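Local atomic coordinates of beta-N-acetylhexosaminidase (Thermotoga neapolitana, PDB entry 5C0Q), a protein that probably catalyses the hydrolysis of terminal non-reducing N-acetyl-D-hexosamine residues in N-acetyl-beta-D-hexosaminides, as a zinc-binding glycosidase of glycosyl hydrolase family 3. Residues B[7-12]-B[283-288]; B[66-71]-B[127-132]; B[102-107]-B[316-321]; B[157-162]-B[204-209]. All coordinates share one frame; numbering follows the deposited sequence.

Contact 1. Residues B[7-12]-B[283-288]. With ZN (zinc ion), chain V.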
loop_
_atom_site.group_PDB
_atom_site.type_symbol
_atom_site.label_atom_id
_atom_site.label_comp_id
_atom_site.label_asym_id
_atom_site.label_seq_id
_atom_site.Cartn_x
_atom_site.Cartn_y
_atom_site.Cartn_z
ATOM N N LYS B 7 -10.685 -1.599 -28.981
ATOM C CA LYS B 7 -11.535 -0.989 -27.987
ATOM C C LYS B 7 -12.598 -1.956 -27.495
ATOM O O LYS B 7 -13.219 -1.751 -26.475
ATOM C CB LYS B 7 -12.143 0.264 -28.581
ATOM C CG LYS B 7 -11.077 1.290 -28.811
ATOM C CD LYS B 7 -11.600 2.631 -29.173
ATOM C CE LYS B 7 -10.463 3.613 -29.271
ATOM N NZ LYS B 7 -10.980 4.864 -29.847
ATOM N N LEU B 8 -12.774 -3.049 -28.207
ATOM C CA LEU B 8 -13.724 -4.031 -27.769
ATOM C C LEU B 8 -13.054 -5.080 -26.891
ATOM O O LEU B 8 -13.650 -6.078 -26.564
ATOM C CB LEU B 8 -14.396 -4.708 -28.964
ATOM C CG LEU B 8 -15.694 -4.065 -29.463
ATOM C CD1 LEU B 8 -15.450 -2.655 -29.901
ATOM C CD2 LEU B 8 -16.399 -4.879 -30.548
ATOM N N PHE B 9 -11.807 -4.861 -26.506
ATOM C CA PHE B 9 -11.153 -5.846 -25.661
ATOM C C PHE B 9 -10.576 -5.304 -24.375
ATOM O O PHE B 9 -10.007 -4.227 -24.355
ATOM C CB PHE B 9 -10.075 -6.569 -26.450
ATOM C CG PHE B 9 -10.621 -7.456 -27.494
ATOM C CD1 PHE B 9 -11.029 -8.738 -27.184
ATOM C CD2 PHE B 9 -10.750 -7.010 -28.796
ATOM C CE1 PHE B 9 -11.531 -9.557 -28.150
ATOM C CE2 PHE B 9 -11.249 -7.834 -29.762
ATOM C CZ PHE B 9 -11.639 -9.105 -29.443
ATOM N N PHE B 10 -10.680 -6.115 -23.329
ATOM C CA PHE B 10 -10.154 -5.829 -22.000
ATOM C C PHE B 10 -9.274 -7.032 -21.662
ATOM O O PHE B 10 -9.767 -8.136 -21.521
ATOM C CB PHE B 10 -11.269 -5.736 -20.953
ATOM C CG PHE B 10 -11.045 -4.727 -19.854
ATOM C CD1 PHE B 10 -9.964 -4.819 -18.953
ATOM C CD2 PHE B 10 -11.938 -3.705 -19.680
ATOM C CE1 PHE B 10 -9.795 -3.904 -17.956
ATOM C CE2 PHE B 10 -11.779 -2.804 -18.652
ATOM C CZ PHE B 10 -10.690 -2.910 -17.792
ATOM N N CYS B 11 -7.981 -6.832 -21.516
ATOM C CA CYS B 11 -7.037 -7.948 -21.353
ATOM C C CYS B 11 -6.364 -7.958 -19.984
ATOM O O CYS B 11 -5.915 -6.941 -19.496
ATOM C CB CYS B 11 -5.947 -7.905 -22.424
ATOM S SG CYS B 11 -6.525 -8.029 -24.081
ATOM N N GLY B 12 -6.282 -9.137 -19.399
ATOM C CA GLY B 12 -5.606 -9.341 -18.148
ATOM C C GLY B 12 -4.136 -9.627 -18.403
ATOM O O GLY B 12 -3.791 -10.244 -19.397
ATOM N N VAL B 283 -6.069 -14.513 -31.144
ATOM C CA VAL B 283 -7.150 -15.410 -31.525
ATOM C C VAL B 283 -8.541 -14.765 -31.471
ATOM O O VAL B 283 -9.295 -14.836 -32.421
ATOM C CB VAL B 283 -7.156 -16.679 -30.691
ATOM C CG1 VAL B 283 -8.420 -17.449 -30.936
ATOM C CG2 VAL B 283 -5.994 -17.524 -31.100
ATOM N N TYR B 284 -8.888 -14.140 -30.364
ATOM C CA TYR B 284 -10.198 -13.523 -30.249
ATOM C C TYR B 284 -10.349 -12.331 -31.153
ATOM O O TYR B 284 -11.407 -12.100 -31.687
ATOM C CB TYR B 284 -10.456 -13.089 -28.819
ATOM C CG TYR B 284 -10.777 -14.218 -27.903
ATOM C CD1 TYR B 284 -9.786 -15.053 -27.446
ATOM C CD2 TYR B 284 -12.091 -14.462 -27.497
ATOM C CE1 TYR B 284 -10.073 -16.082 -26.602
ATOM C CE2 TYR B 284 -12.387 -15.492 -26.654
ATOM C CZ TYR B 284 -11.370 -16.300 -26.206
ATOM O OH TYR B 284 -11.629 -17.335 -25.351
ATOM N N TYR B 285 -9.287 -11.568 -31.306
ATOM C CA TYR B 285 -9.311 -10.382 -32.135
ATOM C C TYR B 285 -9.580 -10.775 -33.560
ATOM O O TYR B 285 -10.290 -10.081 -34.261
ATOM C CB TYR B 285 -7.992 -9.612 -32.032
ATOM C CG TYR B 285 -7.930 -8.302 -32.785
ATOM C CD1 TYR B 285 -7.661 -8.267 -34.154
ATOM C CD2 TYR B 285 -8.122 -7.095 -32.121
ATOM C CE1 TYR B 285 -7.606 -7.080 -34.834
ATOM C CE2 TYR B 285 -8.055 -5.894 -32.796
ATOM C CZ TYR B 285 -7.800 -5.896 -34.149
ATOM O OH TYR B 285 -7.747 -4.710 -34.819
ATOM N N GLU B 286 -8.979 -11.869 -34.007
ATOM C CA GLU B 286 -9.071 -12.218 -35.401
ATOM C C GLU B 286 -10.436 -12.803 -35.656
ATOM O O GLU B 286 -11.080 -12.535 -36.662
ATOM C CB GLU B 286 -7.995 -13.228 -35.773
ATOM C CG GLU B 286 -7.335 -12.932 -37.095
ATOM C CD GLU B 286 -6.409 -11.732 -36.995
ATOM O OE1 GLU B 286 -5.920 -11.454 -35.877
ATOM O OE2 GLU B 286 -6.177 -11.055 -38.014
ATOM N N SER B 287 -10.889 -13.559 -34.672
ATOM C CA SER B 287 -12.222 -14.117 -34.664
ATOM C C SER B 287 -13.307 -13.056 -34.797
ATOM O O SER B 287 -14.188 -13.181 -35.636
ATOM C CB SER B 287 -12.407 -14.920 -33.395
ATOM O OG SER B 287 -13.720 -15.348 -33.293
ATOM N N LEU B 288 -13.192 -11.978 -34.045
ATOM C CA LEU B 288 -14.124 -10.875 -34.179
ATOM C C LEU B 288 -14.052 -10.225 -35.543
ATOM O O LEU B 288 -15.066 -9.852 -36.114
ATOM C CB LEU B 288 -13.833 -9.817 -33.123
ATOM C CG LEU B 288 -14.501 -8.457 -33.254
ATOM C CD1 LEU B 288 -15.971 -8.502 -33.008
ATOM C CD2 LEU B 288 -13.846 -7.465 -32.320
HETATM ZN ZN ZN V . -5.441 -8.959 -37.678
#

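Contact 2. Residues B[66-71]-B[127-132]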
loop_
_atom_site.group_PDB
_atom_site.type_symbol
_atom_site.label_atom_id
_atom_site.label_comp_id
_atom_site.label_asym_id
_atom_site.label_seq_id
_atom_site.Cartn_x
_atom_site.Cartn_y
_atom_site.Cartn_z
ATOM N N GLY B 66 -11.634 -5.673 -1.838
ATOM C CA GLY B 66 -11.592 -5.663 -0.394
ATOM C C GLY B 66 -12.001 -7.046 0.135
ATOM O O GLY B 66 -12.677 -7.820 -0.547
ATOM N N GLY B 67 -11.608 -7.337 1.375
ATOM C CA GLY B 67 -11.874 -8.613 2.018
ATOM C C GLY B 67 -11.069 -9.735 1.402
ATOM O O GLY B 67 -9.858 -9.679 1.301
ATOM N N GLN B 68 -11.783 -10.754 0.966
ATOM C CA GLN B 68 -11.229 -11.993 0.462
ATOM C C GLN B 68 -10.461 -11.793 -0.843
ATOM O O GLN B 68 -9.458 -12.400 -1.081
ATOM C CB GLN B 68 -12.400 -12.950 0.299
ATOM C CG GLN B 68 -12.178 -14.361 0.031
ATOM C CD GLN B 68 -13.522 -15.060 0.002
ATOM O OE1 GLN B 68 -14.415 -14.700 0.757
ATOM N NE2 GLN B 68 -13.690 -16.021 -0.894
ATOM N N LEU B 69 -10.929 -10.921 -1.699
ATOM C CA LEU B 69 -10.139 -10.623 -2.865
ATOM C C LEU B 69 -9.412 -9.323 -2.715
ATOM O O LEU B 69 -9.986 -8.293 -2.997
ATOM C CB LEU B 69 -10.995 -10.513 -4.099
ATOM C CG LEU B 69 -10.895 -11.707 -4.999
ATOM C CD1 LEU B 69 -11.556 -12.868 -4.305
ATOM C CD2 LEU B 69 -11.583 -11.383 -6.273
ATOM N N GLU B 70 -8.151 -9.377 -2.299
ATOM C CA GLU B 70 -7.307 -8.203 -2.208
ATOM C C GLU B 70 -6.022 -8.449 -2.980
ATOM O O GLU B 70 -5.372 -9.422 -2.744
ATOM C CB GLU B 70 -7.043 -7.859 -0.752
ATOM C CG GLU B 70 -8.268 -7.218 -0.102
ATOM C CD GLU B 70 -8.134 -6.962 1.380
ATOM O OE1 GLU B 70 -7.324 -7.617 2.051
ATOM O OE2 GLU B 70 -8.860 -6.102 1.896
ATOM N N VAL B 71 -5.671 -7.550 -3.896
ATOM C CA VAL B 71 -4.542 -7.713 -4.774
ATOM C C VAL B 71 -3.614 -6.497 -4.748
ATOM O O VAL B 71 -2.512 -6.562 -5.237
ATOM C CB VAL B 71 -4.969 -7.977 -6.235
ATOM C CG1 VAL B 71 -5.737 -9.261 -6.355
ATOM C CG2 VAL B 71 -5.745 -6.784 -6.841
ATOM N N VAL B 127 -16.587 -16.652 -2.896
ATOM C CA VAL B 127 -18.023 -16.363 -2.877
ATOM C C VAL B 127 -18.516 -15.892 -1.522
ATOM O O VAL B 127 -19.336 -14.991 -1.401
ATOM C CB VAL B 127 -18.868 -17.606 -3.226
ATOM C CG1 VAL B 127 -20.312 -17.234 -3.210
ATOM C CG2 VAL B 127 -18.472 -18.164 -4.563
ATOM N N ASP B 128 -18.003 -16.544 -0.503
ATOM C CA ASP B 128 -18.670 -16.618 0.773
ATOM C C ASP B 128 -18.705 -15.284 1.492
ATOM O O ASP B 128 -19.730 -14.849 1.966
ATOM C CB ASP B 128 -17.965 -17.652 1.638
ATOM C CG ASP B 128 -18.785 -18.060 2.819
ATOM O OD1 ASP B 128 -19.916 -17.529 2.957
ATOM O OD2 ASP B 128 -18.286 -18.886 3.617
ATOM N N LEU B 129 -17.557 -14.633 1.566
ATOM C CA LEU B 129 -17.455 -13.364 2.226
ATOM C C LEU B 129 -17.621 -12.180 1.258
ATOM O O LEU B 129 -17.706 -11.041 1.678
ATOM C CB LEU B 129 -16.105 -13.331 2.927
ATOM C CG LEU B 129 -15.962 -14.202 4.171
ATOM C CD1 LEU B 129 -14.641 -14.012 4.786
ATOM C CD2 LEU B 129 -16.994 -13.855 5.184
ATOM N N ARG B 130 -17.718 -12.454 -0.033
ATOM C CA ARG B 130 -17.684 -11.405 -1.010
ATOM C C ARG B 130 -19.003 -10.668 -1.268
ATOM O O ARG B 130 -19.043 -9.693 -1.998
ATOM C CB ARG B 130 -17.155 -11.978 -2.303
ATOM C CG ARG B 130 -15.728 -12.371 -2.201
ATOM C CD ARG B 130 -15.255 -13.144 -3.370
ATOM N NE ARG B 130 -15.366 -12.385 -4.604
ATOM C CZ ARG B 130 -15.332 -12.920 -5.811
ATOM N NH1 ARG B 130 -15.173 -14.208 -5.944
ATOM N NH2 ARG B 130 -15.425 -12.172 -6.878
ATOM N N SER B 131 -20.068 -11.106 -0.628
ATOM C CA SER B 131 -21.351 -10.515 -0.793
ATOM C C SER B 131 -21.761 -9.712 0.441
ATOM O O SER B 131 -21.483 -10.080 1.534
ATOM C CB SER B 131 -22.371 -11.631 -1.127
ATOM O OG SER B 131 -23.704 -11.300 -0.835
ATOM N N PHE B 132 -22.481 -8.629 0.248
ATOM C CA PHE B 132 -22.959 -7.827 1.352
ATOM C C PHE B 132 -24.026 -8.469 2.238
ATOM O O PHE B 132 -24.193 -8.057 3.354
ATOM C CB PHE B 132 -23.543 -6.525 0.828
ATOM C CG PHE B 132 -22.537 -5.542 0.327
ATOM C CD1 PHE B 132 -21.616 -4.955 1.193
ATOM C CD2 PHE B 132 -22.581 -5.107 -0.986
ATOM C CE1 PHE B 132 -20.748 -4.006 0.761
ATOM C CE2 PHE B 132 -21.704 -4.175 -1.413
ATOM C CZ PHE B 132 -20.785 -3.608 -0.528
#

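Contact 3. Residues B[102-107]-B[316-321]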
loop_
_atom_site.group_PDB
_atom_site.type_symbol
_atom_site.label_atom_id
_atom_site.label_comp_id
_atom_site.label_asym_id
_atom_site.label_seq_id
_atom_site.Cartn_x
_atom_site.Cartn_y
_atom_site.Cartn_z
ATOM N N ILE B 102 -6.676 6.031 -3.394
ATOM C CA ILE B 102 -5.423 5.344 -3.469
ATOM C C ILE B 102 -5.193 4.707 -4.835
ATOM O O ILE B 102 -4.115 4.860 -5.393
ATOM C CB ILE B 102 -5.332 4.268 -2.389
ATOM C CG1 ILE B 102 -5.169 4.900 -1.006
ATOM C CG2 ILE B 102 -4.195 3.374 -2.662
ATOM C CD1 ILE B 102 -5.126 3.909 0.101
ATOM N N MET B 103 -6.200 4.026 -5.381
ATOM C CA MET B 103 -6.101 3.398 -6.687
ATOM C C MET B 103 -5.843 4.433 -7.765
ATOM O O MET B 103 -5.027 4.229 -8.658
ATOM C CB MET B 103 -7.398 2.620 -7.040
ATOM C CG MET B 103 -7.635 1.325 -6.328
ATOM S SD MET B 103 -9.333 0.741 -6.456
ATOM C CE MET B 103 -9.311 -0.658 -5.409
ATOM N N ASN B 104 -6.550 5.553 -7.654
ATOM C CA ASN B 104 -6.502 6.597 -8.643
ATOM C C ASN B 104 -5.124 7.258 -8.638
ATOM O O ASN B 104 -4.587 7.561 -9.698
ATOM C CB ASN B 104 -7.627 7.624 -8.412
ATOM C CG ASN B 104 -7.497 8.853 -9.316
ATOM O OD1 ASN B 104 -6.764 9.776 -8.994
ATOM N ND2 ASN B 104 -8.183 8.856 -10.434
ATOM N N THR B 105 -4.544 7.430 -7.451
ATOM C CA THR B 105 -3.191 7.918 -7.335
ATOM C C THR B 105 -2.160 6.999 -7.992
ATOM O O THR B 105 -1.244 7.469 -8.629
ATOM C CB THR B 105 -2.785 8.097 -5.874
ATOM O OG1 THR B 105 -3.779 8.846 -5.184
ATOM C CG2 THR B 105 -1.494 8.829 -5.784
ATOM N N LEU B 106 -2.308 5.691 -7.873
ATOM C CA LEU B 106 -1.348 4.790 -8.492
ATOM C C LEU B 106 -1.419 4.756 -10.008
ATOM O O LEU B 106 -0.439 4.410 -10.628
ATOM C CB LEU B 106 -1.530 3.364 -7.961
ATOM C CG LEU B 106 -1.374 3.194 -6.459
ATOM C CD1 LEU B 106 -1.912 1.917 -6.000
ATOM C CD2 LEU B 106 0.092 3.240 -6.144
ATOM N N GLY B 107 -2.567 5.122 -10.589
ATOM C CA GLY B 107 -2.776 5.083 -12.003
ATOM C C GLY B 107 -3.960 4.233 -12.454
ATOM O O GLY B 107 -4.162 4.118 -13.650
ATOM N N LEU B 316 -11.501 9.861 -18.208
ATOM C CA LEU B 316 -10.456 9.517 -17.229
ATOM C C LEU B 316 -9.493 10.632 -16.865
ATOM O O LEU B 316 -9.198 10.791 -15.679
ATOM C CB LEU B 316 -9.675 8.316 -17.749
ATOM C CG LEU B 316 -10.657 7.176 -18.000
ATOM C CD1 LEU B 316 -9.985 5.937 -18.555
ATOM C CD2 LEU B 316 -11.351 6.875 -16.690
ATOM N N GLU B 317 -8.954 11.355 -17.849
ATOM C CA GLU B 317 -8.361 12.661 -17.539
ATOM C C GLU B 317 -7.199 12.759 -16.538
ATOM O O GLU B 317 -6.795 13.871 -16.206
ATOM C CB GLU B 317 -9.498 13.518 -16.964
ATOM C CG GLU B 317 -9.750 14.924 -17.435
ATOM C CD GLU B 317 -10.923 15.511 -16.656
ATOM O OE1 GLU B 317 -11.087 15.113 -15.488
ATOM O OE2 GLU B 317 -11.659 16.376 -17.172
ATOM N N ASN B 318 -6.651 11.661 -16.032
ATOM C CA ASN B 318 -5.887 11.825 -14.784
ATOM C C ASN B 318 -4.400 12.176 -14.911
ATOM O O ASN B 318 -3.761 11.891 -15.912
ATOM C CB ASN B 318 -6.058 10.544 -13.966
ATOM C CG ASN B 318 -5.287 10.547 -12.668
ATOM O OD1 ASN B 318 -4.925 11.595 -12.155
ATOM N ND2 ASN B 318 -5.064 9.356 -12.108
ATOM N N ARG B 319 -3.874 12.794 -13.855
ATOM C CA ARG B 319 -2.505 13.307 -13.780
ATOM C C ARG B 319 -1.567 12.290 -13.164
ATOM O O ARG B 319 -0.365 12.277 -13.442
ATOM C CB ARG B 319 -2.498 14.584 -12.937
ATOM C CG ARG B 319 -3.720 14.585 -12.043
ATOM C CD ARG B 319 -3.798 15.722 -11.063
ATOM N NE ARG B 319 -5.088 15.662 -10.382
ATOM C CZ ARG B 319 -5.448 16.457 -9.383
ATOM N NH1 ARG B 319 -4.579 17.327 -8.881
ATOM N NH2 ARG B 319 -6.644 16.317 -8.829
ATOM N N PHE B 320 -2.159 11.421 -12.355
ATOM C CA PHE B 320 -1.433 10.515 -11.495
ATOM C C PHE B 320 -1.047 9.213 -12.158
ATOM O O PHE B 320 -1.914 8.442 -12.585
ATOM C CB PHE B 320 -2.259 10.177 -10.265
ATOM C CG PHE B 320 -2.480 11.331 -9.351
ATOM C CD1 PHE B 320 -1.411 11.970 -8.752
ATOM C CD2 PHE B 320 -3.761 11.787 -9.102
ATOM C CE1 PHE B 320 -1.613 13.029 -7.926
ATOM C CE2 PHE B 320 -3.970 12.844 -8.274
ATOM C CZ PHE B 320 -2.891 13.468 -7.677
ATOM N N ASN B 321 0.255 8.967 -12.231
ATOM C CA ASN B 321 0.737 7.667 -12.614
ATOM C C ASN B 321 2.038 7.284 -11.882
ATOM O O ASN B 321 3.050 7.968 -11.940
ATOM C CB ASN B 321 0.899 7.637 -14.105
ATOM C CG ASN B 321 1.286 6.296 -14.620
ATOM O OD1 ASN B 321 2.075 5.593 -14.018
ATOM N ND2 ASN B 321 0.762 5.942 -15.766
#

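Contact 4. Residues B[157-162]-B[204-209]. With ZN (zinc ion), chain O.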
loop_
_atom_site.group_PDB
_atom_site.type_symbol
_atom_site.label_atom_id
_atom_site.label_comp_id
_atom_site.label_asym_id
_atom_site.label_seq_id
_atom_site.Cartn_x
_atom_site.Cartn_y
_atom_site.Cartn_z
ATOM N N PRO B 157 -16.617 2.383 -11.028
ATOM C CA PRO B 157 -16.973 1.015 -10.626
ATOM C C PRO B 157 -17.513 0.152 -11.734
ATOM O O PRO B 157 -17.987 0.605 -12.759
ATOM C CB PRO B 157 -18.039 1.233 -9.548
ATOM C CG PRO B 157 -18.643 2.529 -9.876
ATOM C CD PRO B 157 -17.569 3.378 -10.502
ATOM N N CYS B 158 -17.388 -1.135 -11.506
ATOM C CA CYS B 158 -17.954 -2.126 -12.392
ATOM C C CYS B 158 -18.685 -3.162 -11.550
ATOM O O CYS B 158 -18.071 -3.976 -10.880
ATOM C CB CYS B 158 -16.886 -2.788 -13.249
ATOM S SG CYS B 158 -17.562 -3.911 -14.496
ATOM N N ILE B 159 -20.004 -3.093 -11.560
ATOM C CA ILE B 159 -20.825 -3.961 -10.742
ATOM C C ILE B 159 -20.866 -5.325 -11.374
ATOM O O ILE B 159 -20.800 -5.438 -12.552
ATOM C CB ILE B 159 -22.245 -3.389 -10.547
ATOM C CG1 ILE B 159 -22.948 -3.212 -11.895
ATOM C CG2 ILE B 159 -22.173 -2.063 -9.828
ATOM C CD1 ILE B 159 -24.303 -2.560 -11.787
ATOM N N LYS B 160 -20.915 -6.356 -10.555
ATOM C CA LYS B 160 -20.834 -7.716 -11.042
ATOM C C LYS B 160 -21.604 -8.667 -10.100
ATOM O O LYS B 160 -21.921 -8.284 -8.983
ATOM C CB LYS B 160 -19.356 -8.125 -11.207
ATOM C CG LYS B 160 -18.543 -8.089 -9.956
ATOM C CD LYS B 160 -17.032 -8.168 -10.252
ATOM C CE LYS B 160 -16.268 -8.476 -8.995
ATOM N NZ LYS B 160 -14.829 -8.705 -9.213
ATOM N N HIS B 161 -22.030 -9.831 -10.581
ATOM C CA HIS B 161 -22.087 -10.178 -12.002
ATOM C C HIS B 161 -23.547 -10.259 -12.456
ATOM O O HIS B 161 -24.295 -11.092 -11.967
ATOM C CB HIS B 161 -21.424 -11.517 -12.292
ATOM C CG HIS B 161 -20.064 -11.679 -11.693
ATOM N ND1 HIS B 161 -19.866 -12.021 -10.377
ATOM C CD2 HIS B 161 -18.834 -11.559 -12.240
ATOM C CE1 HIS B 161 -18.573 -12.106 -10.142
ATOM N NE2 HIS B 161 -17.928 -11.822 -11.254
ATOM N N PHE B 162 -23.926 -9.433 -13.423
ATOM C CA PHE B 162 -25.303 -9.334 -13.858
ATOM C C PHE B 162 -25.807 -10.668 -14.475
ATOM O O PHE B 162 -25.136 -11.279 -15.300
ATOM C CB PHE B 162 -25.412 -8.192 -14.846
ATOM C CG PHE B 162 -26.775 -8.034 -15.454
ATOM C CD1 PHE B 162 -27.133 -8.739 -16.593
ATOM C CD2 PHE B 162 -27.687 -7.167 -14.913
ATOM C CE1 PHE B 162 -28.375 -8.602 -17.139
ATOM C CE2 PHE B 162 -28.916 -7.038 -15.473
ATOM C CZ PHE B 162 -29.263 -7.752 -16.583
ATOM N N THR B 204 -20.995 3.802 -14.193
ATOM C CA THR B 204 -20.639 2.467 -13.798
ATOM C C THR B 204 -20.516 1.586 -15.027
ATOM O O THR B 204 -21.105 1.838 -16.035
ATOM C CB THR B 204 -21.712 1.865 -12.822
ATOM O OG1 THR B 204 -21.277 0.602 -12.321
ATOM C CG2 THR B 204 -23.019 1.619 -13.519
ATOM N N ALA B 205 -19.709 0.551 -14.931
ATOM C CA ALA B 205 -19.759 -0.508 -15.917
ATOM C C ALA B 205 -20.490 -1.701 -15.285
ATOM O O ALA B 205 -20.759 -1.719 -14.088
ATOM C CB ALA B 205 -18.349 -0.900 -16.422
ATOM N N VAL B 206 -20.834 -2.662 -16.125
ATOM C CA VAL B 206 -21.525 -3.872 -15.705
ATOM C C VAL B 206 -20.806 -5.079 -16.255
ATOM O O VAL B 206 -20.519 -5.141 -17.432
ATOM C CB VAL B 206 -22.989 -3.890 -16.181
ATOM C CG1 VAL B 206 -23.601 -5.232 -15.937
ATOM C CG2 VAL B 206 -23.773 -2.816 -15.477
ATOM N N MET B 207 -20.529 -6.044 -15.404
ATOM C CA MET B 207 -19.923 -7.263 -15.861
ATOM C C MET B 207 -20.935 -8.380 -15.848
ATOM O O MET B 207 -21.643 -8.534 -14.900
ATOM C CB MET B 207 -18.701 -7.616 -15.002
ATOM C CG MET B 207 -17.901 -8.793 -15.548
ATOM S SD MET B 207 -16.533 -9.396 -14.520
ATOM C CE MET B 207 -15.441 -8.034 -14.697
ATOM N N THR B 208 -20.971 -9.186 -16.893
ATOM C CA THR B 208 -21.930 -10.291 -16.997
ATOM C C THR B 208 -21.526 -11.537 -16.238
ATOM O O THR B 208 -20.365 -11.735 -15.964
ATOM C CB THR B 208 -22.155 -10.697 -18.452
ATOM O OG1 THR B 208 -20.919 -11.159 -19.020
ATOM C CG2 THR B 208 -22.705 -9.531 -19.247
ATOM N N ALA B 209 -22.504 -12.353 -15.876
ATOM C CA ALA B 209 -22.237 -13.640 -15.258
ATOM C C ALA B 209 -22.228 -14.722 -16.303
ATOM O O ALA B 209 -23.086 -14.763 -17.153
ATOM C CB ALA B 209 -23.261 -13.965 -14.204
HETATM ZN ZN ZN O . -20.475 -12.738 -8.703
#

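Contact 1. Residues B[7-12]-B[283-288]
The carbonyl oxygen of Tyr284 is met from two sources: Leu288 N gives it the helical hydrogen bond, N to O 3.0 Å, and the Phe9 ring rests its outermost atom beside it, with Phe9 CZ 3.7 Å from Tyr284 O. The second is plain van der Waals contact, and the rest of what passes between 7-12 and 283-288 is hydrocarbon packing. Phe9 carries most of it. With CG anti to the carbonyl carbon (chi1 -69°) the ring stands off the strand toward the helix, and its outer rim meets three residues at once. CE1 of Phe9 comes to CB of Tyr284 at 3.8 Å, the two side chains crossing at about a right angle. CZ of Phe9 also lies 3.8 Å from CA of Tyr285, whose ring touches the phenyl with CD2 and meets Tyr27 edge-to-face. On the remaining flank, Phe9 CE2 is 3.7 Å from Leu288 CD2, these side chains sliding past each other in opposite directions. That same methyl of Leu288 receives Leu8, CD2 to CD2 at 4.0 Å. Glu286 points away from the strand and takes no part in this packing; its OE2 binds a zinc ion at 2.2 Å, with Lys289 NZ as a second ligand. The short segments, strand 9-12 and helix 283-288, run nearly antiparallel (167°), their axes 10.9 Å apart at the closest. Helix 281-293, following strand 273-275, thus packs on the outside of strand 9-13, where the first and last strands of the barrel meet: the helix-on-strand layer of a TIM barrel, as in the N-terminal domain of glycosyl hydrolase family 3.

Contact 2. Residues B[66-71]-B[127-132]
Val127 starts the contact lightly, its backbone N 3.6 Å from NE2 of Gln68, an approach and not a hydrogen bond. Asp128 turns its carboxylate away from 66-71, to where it packs on Asn432 and makes a long, weak ion pair with Arg431, both of the second subunit. At Leu129 the loops are joined: Leu129 N donates to Gln68 OE1 at 3.2 Å, lying in the carbonyl plane with the N-H bent to 144°. Leu129 CB crowds the same oxygen, 3.1 Å from Gln68 OE1. Gln68, within the type II' beta turn from Gly66 to Leu69, reaches this far because its chain is extended as far as CD, CG opposite the backbone N (chi1 -169°). Both loops follow strands of the TIM barrel, 59-62 and 110-111, at the C-terminal ends where TIM-barrel enzymes keep their active sites. Arg130 comes next, and Leu69 lies over one face of its guanidinium, CD1 being 3.7 Å above the plane and offset toward the rim. The Gln68 amide meets the aliphatic part of Arg130, OE1 4.0 Å from Arg130 CG, its plane 77° from that of the guanidinium. A methionine in place of Arg130 would probably leave Glu65 OE2 without the salt bridge that NH2 now makes, and Leu69 without its flat partner.

Contact 3. Residues B[102-107]-B[316-321]
Helix 90-106 ends in a Schellman motif, with Gly107 as its C-prime residue at positive phi, and the loop 316-321 lies against this terminus. Gly107 CA makes a C-H...O contact with Phe320 O at 3.5 Å; its backbone angles by themselves call for glycine. Phe320 packs onto the last turn through its CB, which is 3.3 Å from Thr105 O and 3.5 Å from Asn104 O. Its ring crosses the Asn104 side chain at about a right angle, CD2 of Phe320 lying 3.6 Å from Asn104 OD1, with amide and ring planes 81° apart. Asn318, less well ordered, gives a weak hydrogen bond from ND2 to Asn104 O at 3.0 Å. Asn318 OD1, on a side chain whose CG lies opposite the backbone N (chi1 178°), accepts from Phe320 N at 2.8 Å, the donor sitting above the carbonyl plane: an Asx turn within the loop. The Asn104 amide finds stronger partners outside, Gly154 O and Arg101 of the second subunit, and that arginine also packs on Phe320. Asn321 OD1 caps Gly323 N ahead of helix 324-331. The loop arriving from helix 299-315 passes the end of helix 90-106 beside the subunit interface.

Contact 4. Residues B[157-162]-B[204-209]
Backbone hydrogen bonds come first, joining Pro157-Phe162 to Thr204-Ala209 as parallel neighbours. Ala205 N donates to Pro157 O at 2.8 Å, and Met207 N to Ile159 O at 2.9 Å. A beta bulge between Ile159 and Phe162 shifts the register by one, and the peptide before His161, within it, is cis. Beyond it Phe162 N donates to Met207 O at 2.9 Å, and Ala209 N to Phe162 O. Ala205 O has two donors, Ile159 N and Thr204 OG1 (to Ala205 O 3.0 Å), arriving from opposite faces of its plane. A valine at Thr204 would probably cost Ala205 O its second donor, the one on the face away from Ile159 N. Apolar packing covers both sides of the sheet: Cys158 SG meets Ala205 CB at 3.7 Å, and opposite, Ile159 CG1 meets Val206 CG2 at 3.7 Å, with Phe162 CB against Val206 CG1. The third kind is sulfur and metal. Met207 SD lies obliquely by the His161 ring, 3.9 Å from its CD2, the two side chains running alongside and pointing the same way. His161 ND1 binds a zinc ion at 1.9 Å, with Asp117 and His165 completing the ligands seen. The contact is thus a fully buried pair of barrel strands, bonded main chain to main chain, which is consistent with a rigid base for His161 at the metal.

Overall arrangement
Contacts 1 and 4 are buried and reach the same parallel barrel sheet, their centres 19 Å apart, but differently: contact 4 joins adjacent strands by backbone hydrogen bonds, contact 1 lays a helix on a strand almost wholly by hydrocarbon packing. Contact 2 joins two loops, contact 3 a loop to a helix end; both are partly buried, touch the second subunit and use a side-chain amide, Gln68 or, more weakly, Asn318. Contacts 2 and 4 meet directly: Arg130 NH2 lies 4.2 Å from Lys160 NZ, both paired to Glu65 OE2, and the side chain of Arg130 lies about 4 Å from a bound zinc ion. The zinc at Glu286 takes no part in the packing of contact 1.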